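Local coordinates for protein Exo beta-1,2-glucooligosaccharide sophorohydrolase (non-reducing end) (Parabacteroides distasonis ATCC 8503, PDB 5Z06) that cleaves linear beta-1,2-glucan and beta-1,2-glucooligosaccharides of four or more units from the non-reducing end, releasing sophorose as an exo-type periplasmic glycoside hydrolase, at residues E95-N98 / A99-P103; L179-A182 / S183-V187; I461-N464 / E465-T469; G532-F535 / F536-Y539. All coordinates share one frame; numbering follows the deposited sequence.

Overall arrangement
The four contacts are all local, each along one continuous stretch, yet their chemistry follows their place in the fold. Contacts 1 and 2 belong to the beta-rich N-terminal part, with centres about 29 Å apart: the first is a partly buried turn between strands, held by backbone and asparagine hydrogen bonds; the second is a surface linker held by leucine and proline carbons. Contacts 3 and 4 lie on the other side of the chain's centre, within the glycoamylase-like region, and are buried. Their centres are only about 10 Å apart, and they touch directly where Trp463, Asn464 and Glu465 meet Phe536. Contact 3 is polar and meets a glycerol; contact 4 is mainly aromatic.

Contact 1 of 4, residues E95-N98 / A99-P103; sequences ESMN and AAALP
Asn98 swings CG to the far side of CB from its own nitrogen (chi1 168°), which brings OD1 to the backbone N of Ala100. Met97 instead places CG between its backbone N and carbonyl carbon (chi1 58°), extends, and then bends at the thioether, where the methyl turns to Ala101 and Leu102. Asn98 thus holds the turn twice. Its OD1 accepts the Ala100 N-H at 3.0 Å, with the donor well above the plane of the amide rather than on a lone pair, while its backbone O accepts from Ala101 N at 2.9 Å. Beside the first bond, the CB of Ala100 rests 3.4 Å from the same OD1. The methionine supplies the apolar half of the contact. Its CE lies 3.7 Å from Ala101 CB and 3.5 Å from Leu102 N, and SD meets Leu102 CD2 at 3.6 Å, the two side chains crossing at about a right angle. Outside the two segments, Tyr58 and Tyr170 of neighbouring strands pack on Met97, and the hydroxyl of Tyr58 is hydrogen-bonded to Ala101 O. The asparagine therefore shapes the backbone while the methionine links the turn to Tyr58 and Tyr170 by contact. Side-chain oxygen to the N-H two residues on is an Asx turn, here leading into the 3-10 segment 99-101 in the connection from strand 86-93 of one antiparallel sheet to strand 104-109 of another.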
loop_
_atom_site.group_PDB
_atom_site.type_symbol
_atom_site.label_atom_id
_atom_site.label_comp_id
_atom_site.label_asym_id
_atom_site.label_seq_id
_atom_site.Cartn_x
_atom_site.Cartn_y
_atom_site.Cartn_z
ATOM N N GLU A 95 -4.557 -22.291 31.148
ATOM C CA GLU A 95 -4.697 -23.030 32.418
ATOM C C GLU A 95 -3.923 -22.339 33.525
ATOM O O GLU A 95 -3.001 -21.558 33.261
ATOM C CB GLU A 95 -4.135 -24.458 32.319
ATOM C CG GLU A 95 -4.478 -25.248 31.067
ATOM C CD GLU A 95 -5.938 -25.644 30.950
ATOM O OE1 GLU A 95 -6.762 -25.310 31.842
ATOM O OE2 GLU A 95 -6.263 -26.289 29.928
ATOM N N SER A 96 -4.302 -22.641 34.769
ATOM C CA SER A 96 -3.469 -22.321 35.921
ATOM C C SER A 96 -2.161 -23.020 35.747
ATOM O O SER A 96 -2.096 -24.108 35.184
ATOM C CB SER A 96 -4.104 -22.776 37.223
ATOM O OG SER A 96 -5.220 -21.968 37.502
ATOM N N MET A 97 -1.107 -22.374 36.200
ATOM C CA MET A 97 0.227 -22.912 36.031
ATOM C C MET A 97 1.151 -22.287 37.029
ATOM O O MET A 97 0.915 -21.186 37.511
ATOM C CB MET A 97 0.767 -22.618 34.626
ATOM C CG MET A 97 0.823 -21.134 34.268
ATOM S SD MET A 97 1.360 -20.789 32.590
ATOM C CE MET A 97 3.035 -21.410 32.610
ATOM N N ASN A 98 2.221 -22.999 37.308
ATOM C CA ASN A 98 3.338 -22.432 38.015
ATOM C C ASN A 98 3.845 -21.226 37.202
ATOM O O ASN A 98 4.316 -21.385 36.074
ATOM C CB ASN A 98 4.411 -23.512 38.189
ATOM C CG ASN A 98 5.739 -22.962 38.649
ATOM O OD1 ASN A 98 5.819 -21.877 39.236
ATOM N ND2 ASN A 98 6.813 -23.719 38.379
ATOM N N ALA A 99 3.731 -20.034 37.790
ATOM C CA ALA A 99 4.261 -18.790 37.211
ATOM C C ALA A 99 5.713 -18.888 36.695
ATOM O O ALA A 99 6.054 -18.275 35.697
ATOM C CB ALA A 99 4.136 -17.649 38.218
ATOM N N ALA A 100 6.560 -19.662 37.361
ATOM C CA ALA A 100 7.948 -19.858 36.905
ATOM C C ALA A 100 8.093 -20.592 35.557
ATOM O O ALA A 100 9.151 -20.536 34.941
ATOM C CB ALA A 100 8.747 -20.598 37.974
ATOM N N ALA A 101 7.058 -21.324 35.143
ATOM C CA ALA A 101 7.062 -22.059 33.870
ATOM C C ALA A 101 6.750 -21.135 32.685
ATOM O O ALA A 101 7.021 -21.494 31.533
ATOM C CB ALA A 101 6.060 -23.199 33.915
ATOM N N LEU A 102 6.191 -19.958 32.988
ATOM C CA LEU A 102 6.019 -18.875 32.019
ATOM C C LEU A 102 7.334 -18.531 31.356
ATOM O O LEU A 102 8.401 -18.801 31.929
ATOM C CB LEU A 102 5.475 -17.607 32.663
ATOM C CG LEU A 102 4.053 -17.617 33.195
ATOM C CD1 LEU A 102 3.857 -16.359 34.020
ATOM C CD2 LEU A 102 3.059 -17.680 32.043
ATOM N N PRO A 103 7.264 -17.928 30.151
ATOM C CA PRO A 103 8.499 -17.719 29.410
ATOM C C PRO A 103 9.414 -16.645 29.994
ATOM O O PRO A 103 8.981 -15.780 30.745
ATOM C CB PRO A 103 8.003 -17.314 28.017
ATOM C CG PRO A 103 6.578 -17.742 27.962
ATOM C CD PRO A 103 6.086 -17.564 29.344
#

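Contact 2 of 4, residues L179-A182 / S183-V187; sequences LLPA and SLPSV
Leu180 and Leu184 turn their branched ends toward each other across the bend at Ala182 and Ser183. They share one conformation: each CG lies opposite the carbonyl carbon (chi1 -69° in Leu180 and -63° in Leu184), and each chain continues extended at its second torsion. The CB of Leu184 sets out away from 179-182, but this rotamer returns CD2 to the preceding residues, where it stands 4.1 Å from Leu180 CD1 and 3.8 Å from Pro181 O. Elsewhere in the bend the proline rings do the touching. The Pro181 ring, puckered C-gamma endo, brings CG to 3.3 Å from Ser183 O and to 3.8 Å from Pro185 CD; the second ring is puckered C-gamma exo, and the two cross at about a right angle. The halves are joined by these carbon contacts without hydrogen bonds between them. Leu180 O, at the end of the strand, accepts from the Thr86 hydroxyl, and Ala182 touches Ser85. Farther along, Pro185 leans on Arg82 and Asp216. The arrangement is that of a proline-flanked surface linker, carrying the chain from the end of strand 169-180 toward strand 194-200.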
loop_
_atom_site.group_PDB
_atom_site.type_symbol
_atom_site.label_atom_id
_atom_site.label_comp_id
_atom_site.label_asym_id
_atom_site.label_seq_id
_atom_site.Cartn_x
_atom_site.Cartn_y
_atom_site.Cartn_z
ATOM N N LEU A 179 5.432 -1.247 22.281
ATOM C CA LEU A 179 6.136 -0.287 23.088
ATOM C C LEU A 179 5.213 0.892 23.313
ATOM O O LEU A 179 4.580 1.368 22.369
ATOM C CB LEU A 179 7.420 0.146 22.406
ATOM C CG LEU A 179 8.409 -0.952 22.056
ATOM C CD1 LEU A 179 9.695 -0.339 21.556
ATOM C CD2 LEU A 179 8.671 -1.860 23.239
ATOM N N LEU A 180 5.123 1.336 24.565
ATOM C CA LEU A 180 4.276 2.456 24.967
ATOM C C LEU A 180 5.102 3.435 25.781
ATOM O O LEU A 180 6.117 3.049 26.360
ATOM C CB LEU A 180 3.116 1.984 25.828
ATOM C CG LEU A 180 2.031 1.158 25.148
ATOM C CD1 LEU A 180 1.035 0.625 26.170
ATOM C CD2 LEU A 180 1.289 1.983 24.108
ATOM N N PRO A 181 4.671 4.706 25.828
ATOM C CA PRO A 181 5.416 5.663 26.624
ATOM C C PRO A 181 5.113 5.468 28.109
ATOM O O PRO A 181 4.095 4.878 28.450
ATOM C CB PRO A 181 4.920 7.015 26.105
ATOM C CG PRO A 181 3.566 6.741 25.580
ATOM C CD PRO A 181 3.558 5.334 25.096
ATOM N N ALA A 182 6.014 5.937 28.972
ATOM C CA ALA A 182 5.814 5.868 30.425
ATOM C C ALA A 182 4.531 6.583 30.813
ATOM O O ALA A 182 3.702 6.049 31.539
ATOM C CB ALA A 182 6.992 6.494 31.140
ATOM N N SER A 183 4.370 7.795 30.301
ATOM C CA SER A 183 3.115 8.536 30.447
ATOM C C SER A 183 2.198 8.168 29.285
ATOM O O SER A 183 2.447 8.566 28.149
ATOM C CB SER A 183 3.382 10.050 30.441
ATOM O OG SER A 183 2.183 10.773 30.647
ATOM N N LEU A 184 1.144 7.411 29.570
ATOM C CA LEU A 184 0.172 7.078 28.550
ATOM C C LEU A 184 -0.525 8.353 28.106
ATOM O O LEU A 184 -0.934 9.143 28.953
ATOM C CB LEU A 184 -0.868 6.096 29.078
ATOM C CG LEU A 184 -0.325 4.731 29.498
ATOM C CD1 LEU A 184 -1.464 3.868 30.025
ATOM C CD2 LEU A 184 0.422 4.042 28.365
ATOM N N PRO A 185 -0.653 8.568 26.779
ATOM C CA PRO A 185 -1.486 9.681 26.304
ATOM C C PRO A 185 -2.866 9.609 26.947
ATOM O O PRO A 185 -3.421 8.520 27.071
ATOM C CB PRO A 185 -1.595 9.442 24.793
ATOM C CG PRO A 185 -0.448 8.574 24.447
ATOM C CD PRO A 185 -0.074 7.789 25.672
ATOM N N SER A 186 -3.389 10.738 27.399
ATOM C CA SER A 186 -4.748 10.764 27.911
ATOM C C SER A 186 -5.583 11.708 27.064
ATOM O O SER A 186 -5.080 12.400 26.167
ATOM C CB SER A 186 -4.776 11.141 29.397
ATOM O OG SER A 186 -4.104 12.361 29.597
ATOM N N VAL A 187 -6.880 11.669 27.323
ATOM C CA VAL A 187 -7.845 12.508 26.640
ATOM C C VAL A 187 -8.656 13.197 27.737
ATOM O O VAL A 187 -8.947 12.578 28.766
ATOM C CB VAL A 187 -8.736 11.663 25.694
ATOM C CG1 VAL A 187 -7.872 10.830 24.757
ATOM C CG2 VAL A 187 -9.694 10.749 26.455
#

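Contact 3 of 4, residues I461-N464 / E465-T469; sequences IGWN and ETMIT. With GOL (glycerol), chain G.
Asn464 OD1 receives two bonds from Thr466. The hydroxyl OG1 donates at 2.9 Å, in the carbonyl plane and on a lone pair, whereas the backbone N of Thr466 approaches from above that plane at 3.2 Å. With CG between backbone N and carbonyl carbon (chi1 68°), the amide meets Thr466 at one end, its rotation fixed by this double grip; ND2 at the other end meets O1 of a bound glycerol, probably from the crystallisation liquor, at 2.8 Å. Glu465, bent at its second torsion, addresses the same molecule through OE1, although the bond to glycerol O3 is very short and of doubtful length. Tyr500 also binds a glycerol hydroxyl. Behind this first shell, a water spans the start of the helix, donating to Asn464 O and accepting from Met467 N. Trp463 follows a cis peptide bond; its ring has Met467 CE near its plane at the edge, 4.3 Å from CZ3, while NE1 is spoken for by Gly531 O. Trp490 packs on Asn464 and Thr466, and the hydroxyl of Ser540 joins Glu465 O to Ile468 N. A leucine in place of Asn464 would probably leave both Thr466 donors without their acceptor and the glycerol O1 without its amide donor. The Asx turn ahead of helix 467-475 thus presents neighbouring polar side chains to bound glycerol, consistent with a sugar-binding pocket in the (alpha/alpha)6 barrel expected of this family.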
loop_
_atom_site.group_PDB
_atom_site.type_symbol
_atom_site.label_atom_id
_atom_site.label_comp_id
_atom_site.label_asym_id
_atom_site.label_seq_id
_atom_site.Cartn_x
_atom_site.Cartn_y
_atom_site.Cartn_z
ATOM N N ILE A 461 14.923 5.349 -19.710
ATOM C CA ILE A 461 15.083 4.404 -20.799
ATOM C C ILE A 461 14.001 3.365 -20.707
ATOM O O ILE A 461 13.917 2.645 -19.701
ATOM C CB ILE A 461 16.465 3.719 -20.717
ATOM C CG1 ILE A 461 17.579 4.788 -20.764
ATOM C CG2 ILE A 461 16.625 2.679 -21.834
ATOM C CD1 ILE A 461 18.957 4.246 -20.464
ATOM N N GLY A 462 13.172 3.301 -21.745
ATOM C CA GLY A 462 12.127 2.281 -21.882
ATOM C C GLY A 462 12.701 1.009 -22.493
ATOM O O GLY A 462 13.825 1.025 -22.958
ATOM N N TRP A 463 11.976 -0.102 -22.510
ATOM C CA TRP A 463 10.656 -0.251 -21.907
ATOM C C TRP A 463 10.730 -0.247 -20.390
ATOM O O TRP A 463 11.434 -1.051 -19.775
ATOM C CB TRP A 463 10.027 -1.552 -22.333
ATOM C CG TRP A 463 8.735 -1.855 -21.638
ATOM C CD1 TRP A 463 8.504 -2.821 -20.681
ATOM C CD2 TRP A 463 7.503 -1.170 -21.814
ATOM N NE1 TRP A 463 7.195 -2.792 -20.283
ATOM C CE2 TRP A 463 6.552 -1.788 -20.955
ATOM C CE3 TRP A 463 7.097 -0.115 -22.624
ATOM C CZ2 TRP A 463 5.225 -1.381 -20.902
ATOM C CZ3 TRP A 463 5.762 0.292 -22.569
ATOM C CH2 TRP A 463 4.849 -0.340 -21.722
ATOM N N ASN A 464 10.027 0.713 -19.814
ATOM C CA ASN A 464 9.693 0.712 -18.416
ATOM C C ASN A 464 8.442 1.586 -18.234
ATOM O O ASN A 464 7.664 1.755 -19.177
ATOM C CB ASN A 464 10.909 1.106 -17.539
ATOM C CG ASN A 464 11.348 2.546 -17.701
ATOM O OD1 ASN A 464 10.834 3.305 -18.522
ATOM N ND2 ASN A 464 12.312 2.929 -16.896
ATOM N N GLU A 465 8.259 2.158 -17.058
ATOM C CA GLU A 465 7.022 2.895 -16.740
ATOM C C GLU A 465 6.990 4.322 -17.230
ATOM O O GLU A 465 5.963 4.998 -17.052
ATOM C CB GLU A 465 6.804 2.935 -15.220
ATOM C CG GLU A 465 7.794 3.770 -14.408
ATOM C CD GLU A 465 8.894 2.945 -13.777
ATOM O OE1 GLU A 465 9.438 2.141 -14.494
ATOM O OE2 GLU A 465 9.243 3.107 -12.603
ATOM N N THR A 466 8.098 4.787 -17.819
ATOM C CA THR A 466 8.340 6.193 -18.008
ATOM C C THR A 466 7.972 6.715 -19.386
ATOM O O THR A 466 8.398 7.813 -19.735
ATOM C CB THR A 466 9.816 6.547 -17.715
ATOM O OG1 THR A 466 10.651 6.155 -18.804
ATOM C CG2 THR A 466 10.286 5.878 -16.419
ATOM N N MET A 467 7.171 5.988 -20.176
ATOM C CA MET A 467 6.807 6.508 -21.512
ATOM C C MET A 467 6.147 7.898 -21.444
ATOM O O MET A 467 6.424 8.760 -22.290
ATOM C CB MET A 467 5.876 5.571 -22.269
ATOM C CG MET A 467 5.402 6.156 -23.603
ATOM S SD MET A 467 4.391 5.058 -24.598
ATOM C CE MET A 467 5.547 3.779 -25.043
ATOM N N ILE A 468 5.284 8.089 -20.452
ATOM C CA ILE A 468 4.503 9.313 -20.332
ATOM C C ILE A 468 5.394 10.491 -19.963
ATOM O O ILE A 468 5.047 11.629 -20.232
ATOM C CB ILE A 468 3.360 9.177 -19.284
ATOM C CG1 ILE A 468 2.321 10.283 -19.436
ATOM C CG2 ILE A 468 3.884 9.169 -17.843
ATOM C CD1 ILE A 468 1.395 10.086 -20.595
ATOM N N THR A 469 6.528 10.201 -19.316
ATOM C CA THR A 469 7.554 11.205 -19.039
ATOM C C THR A 469 8.102 11.797 -20.344
ATOM O O THR A 469 8.247 13.027 -20.488
ATOM C CB THR A 469 8.693 10.610 -18.199
ATOM O OG1 THR A 469 8.151 9.767 -17.166
ATOM C CG2 THR A 469 9.516 11.715 -17.588
HETATM C C1 GOL G . 13.767 -0.054 -14.650
HETATM O O1 GOL G . 13.868 1.049 -15.576
HETATM C C2 GOL G . 13.607 0.481 -13.236
HETATM O O2 GOL G . 14.774 1.250 -12.954
HETATM C C3 GOL G . 12.404 1.416 -13.063
HETATM O O3 GOL G . 11.221 0.794 -13.537
HETATM O O HOH W 1 5.469 3.303 -19.893
#

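Contact 4 of 4, residues G532-F535 / F536-Y539; sequences GPLF and FIHY
Phe535, Phe536 and Tyr539 form an aromatic cluster within the glycoamylase-like region, packed on a tight backbone turn. The dense part centres on Phe535. Its chi1 of 81° sets CG between the backbone N and the carbonyl carbon, and the ring then lies between those of Phe536 and Tyr539. Phe536 turns an edge to its face in a T-shaped pair, with planes at 80° and centroids 4.9 Å apart. Tyr539, four residues on, meets it obliquely, taking Phe535 CB over its own ring face at 4.2 Å from the centroid. With an alanine at Tyr539 that ring face is gone, and the Phe535 ring would probably be freer to shift. Pro533 completes the group, laying CD over the face of Phe536, 3.6 Å from CZ. Gly532, with its positive phi, comes in beside that ring, where a CB would collide with Phe536 CE2. Away from the rings, Leu534 and Ile537 touch mainly through their CD1 methyls, 3.6 Å apart. None of the eight residues is solvent-exposed; Phe536 is the one beside a bound glycerol. The backbone of the turn is closely bonded: Phe535 O accepts from both His538 N and Tyr539 N, the latter nearly along the C=O axis. His538 NE2 bonds to the hydroxyl of Ser619, while Leu534 O sits over the centre of the imidazole, 3.6 Å from His538 CE1.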
loop_
_atom_site.group_PDB
_atom_site.type_symbol
_atom_site.label_atom_id
_atom_site.label_comp_id
_atom_site.label_asym_id
_atom_site.label_seq_id
_atom_site.Cartn_x
_atom_site.Cartn_y
_atom_site.Cartn_z
ATOM N N GLY A 532 8.290 -6.892 -17.828
ATOM C CA GLY A 532 8.636 -6.269 -16.587
ATOM C C GLY A 532 7.455 -6.337 -15.631
ATOM O O GLY A 532 6.456 -7.024 -15.896
ATOM N N PRO A 533 7.568 -5.637 -14.492
ATOM C CA PRO A 533 6.427 -5.533 -13.608
ATOM C C PRO A 533 5.244 -5.022 -14.384
ATOM O O PRO A 533 5.391 -4.135 -15.239
ATOM C CB PRO A 533 6.862 -4.503 -12.575
ATOM C CG PRO A 533 8.353 -4.452 -12.659
ATOM C CD PRO A 533 8.688 -4.789 -14.068
ATOM N N LEU A 534 4.079 -5.582 -14.103
ATOM C CA LEU A 534 2.900 -5.234 -14.873
ATOM C C LEU A 534 2.444 -3.793 -14.728
ATOM O O LEU A 534 1.694 -3.315 -15.576
ATOM C CB LEU A 534 1.744 -6.173 -14.562
ATOM C CG LEU A 534 0.622 -6.260 -15.584
ATOM C CD1 LEU A 534 1.148 -6.621 -16.962
ATOM C CD2 LEU A 534 -0.392 -7.301 -15.118
ATOM N N PHE A 535 2.888 -3.081 -13.694
ATOM C CA PHE A 535 2.513 -1.666 -13.571
ATOM C C PHE A 535 3.066 -0.804 -14.699
ATOM O O PHE A 535 2.585 0.308 -14.918
ATOM C CB PHE A 535 2.890 -1.088 -12.208
ATOM C CG PHE A 535 4.325 -0.680 -12.077
ATOM C CD1 PHE A 535 4.727 0.598 -12.445
ATOM C CD2 PHE A 535 5.273 -1.542 -11.548
ATOM C CE1 PHE A 535 6.041 1.017 -12.300
ATOM C CE2 PHE A 535 6.601 -1.140 -11.410
ATOM C CZ PHE A 535 6.982 0.142 -11.776
ATOM N N PHE A 536 4.063 -1.324 -15.411
ATOM C CA PHE A 536 4.547 -0.702 -16.629
ATOM C C PHE A 536 3.445 -0.416 -17.661
ATOM O O PHE A 536 3.502 0.616 -18.344
ATOM C CB PHE A 536 5.655 -1.557 -17.248
ATOM C CG PHE A 536 6.973 -1.509 -16.517
ATOM C CD1 PHE A 536 7.129 -0.911 -15.259
ATOM C CD2 PHE A 536 8.074 -2.100 -17.099
ATOM C CE1 PHE A 536 8.359 -0.896 -14.639
ATOM C CE2 PHE A 536 9.306 -2.078 -16.481
ATOM C CZ PHE A 536 9.449 -1.465 -15.249
ATOM N N ILE A 537 2.454 -1.298 -17.769
ATOM C CA ILE A 537 1.331 -1.050 -18.675
ATOM C C ILE A 537 0.170 -0.233 -18.075
ATOM O O ILE A 537 -0.872 -0.067 -18.695
ATOM C CB ILE A 537 0.815 -2.353 -19.323
ATOM C CG1 ILE A 537 0.153 -3.283 -18.292
ATOM C CG2 ILE A 537 1.960 -3.047 -20.029
ATOM C CD1 ILE A 537 -0.762 -4.289 -18.912
ATOM N N HIS A 538 0.368 0.290 -16.873
ATOM C CA HIS A 538 -0.651 1.029 -16.165
ATOM C C HIS A 538 -0.317 2.506 -16.151
ATOM O O HIS A 538 -1.022 3.294 -16.770
ATOM C CB HIS A 538 -0.794 0.516 -14.728
ATOM C CG HIS A 538 -1.212 -0.911 -14.654
ATOM N ND1 HIS A 538 -0.965 -1.700 -13.551
ATOM C CD2 HIS A 538 -1.843 -1.701 -15.557
ATOM C CE1 HIS A 538 -1.392 -2.929 -13.793
ATOM N NE2 HIS A 538 -1.946 -2.952 -14.995
ATOM N N TYR A 539 0.786 2.858 -15.489
ATOM C CA TYR A 539 1.018 4.237 -15.063
ATOM C C TYR A 539 1.057 5.227 -16.208
ATOM O O TYR A 539 0.421 6.264 -16.131
ATOM C CB TYR A 539 2.305 4.356 -14.282
ATOM C CG TYR A 539 2.363 3.629 -12.960
ATOM C CD1 TYR A 539 1.269 2.984 -12.415
ATOM C CD2 TYR A 539 3.532 3.664 -12.217
ATOM C CE1 TYR A 539 1.360 2.354 -11.190
ATOM C CE2 TYR A 539 3.628 3.051 -10.989
ATOM C CZ TYR A 539 2.547 2.380 -10.485
ATOM O OH TYR A 539 2.664 1.771 -9.258
#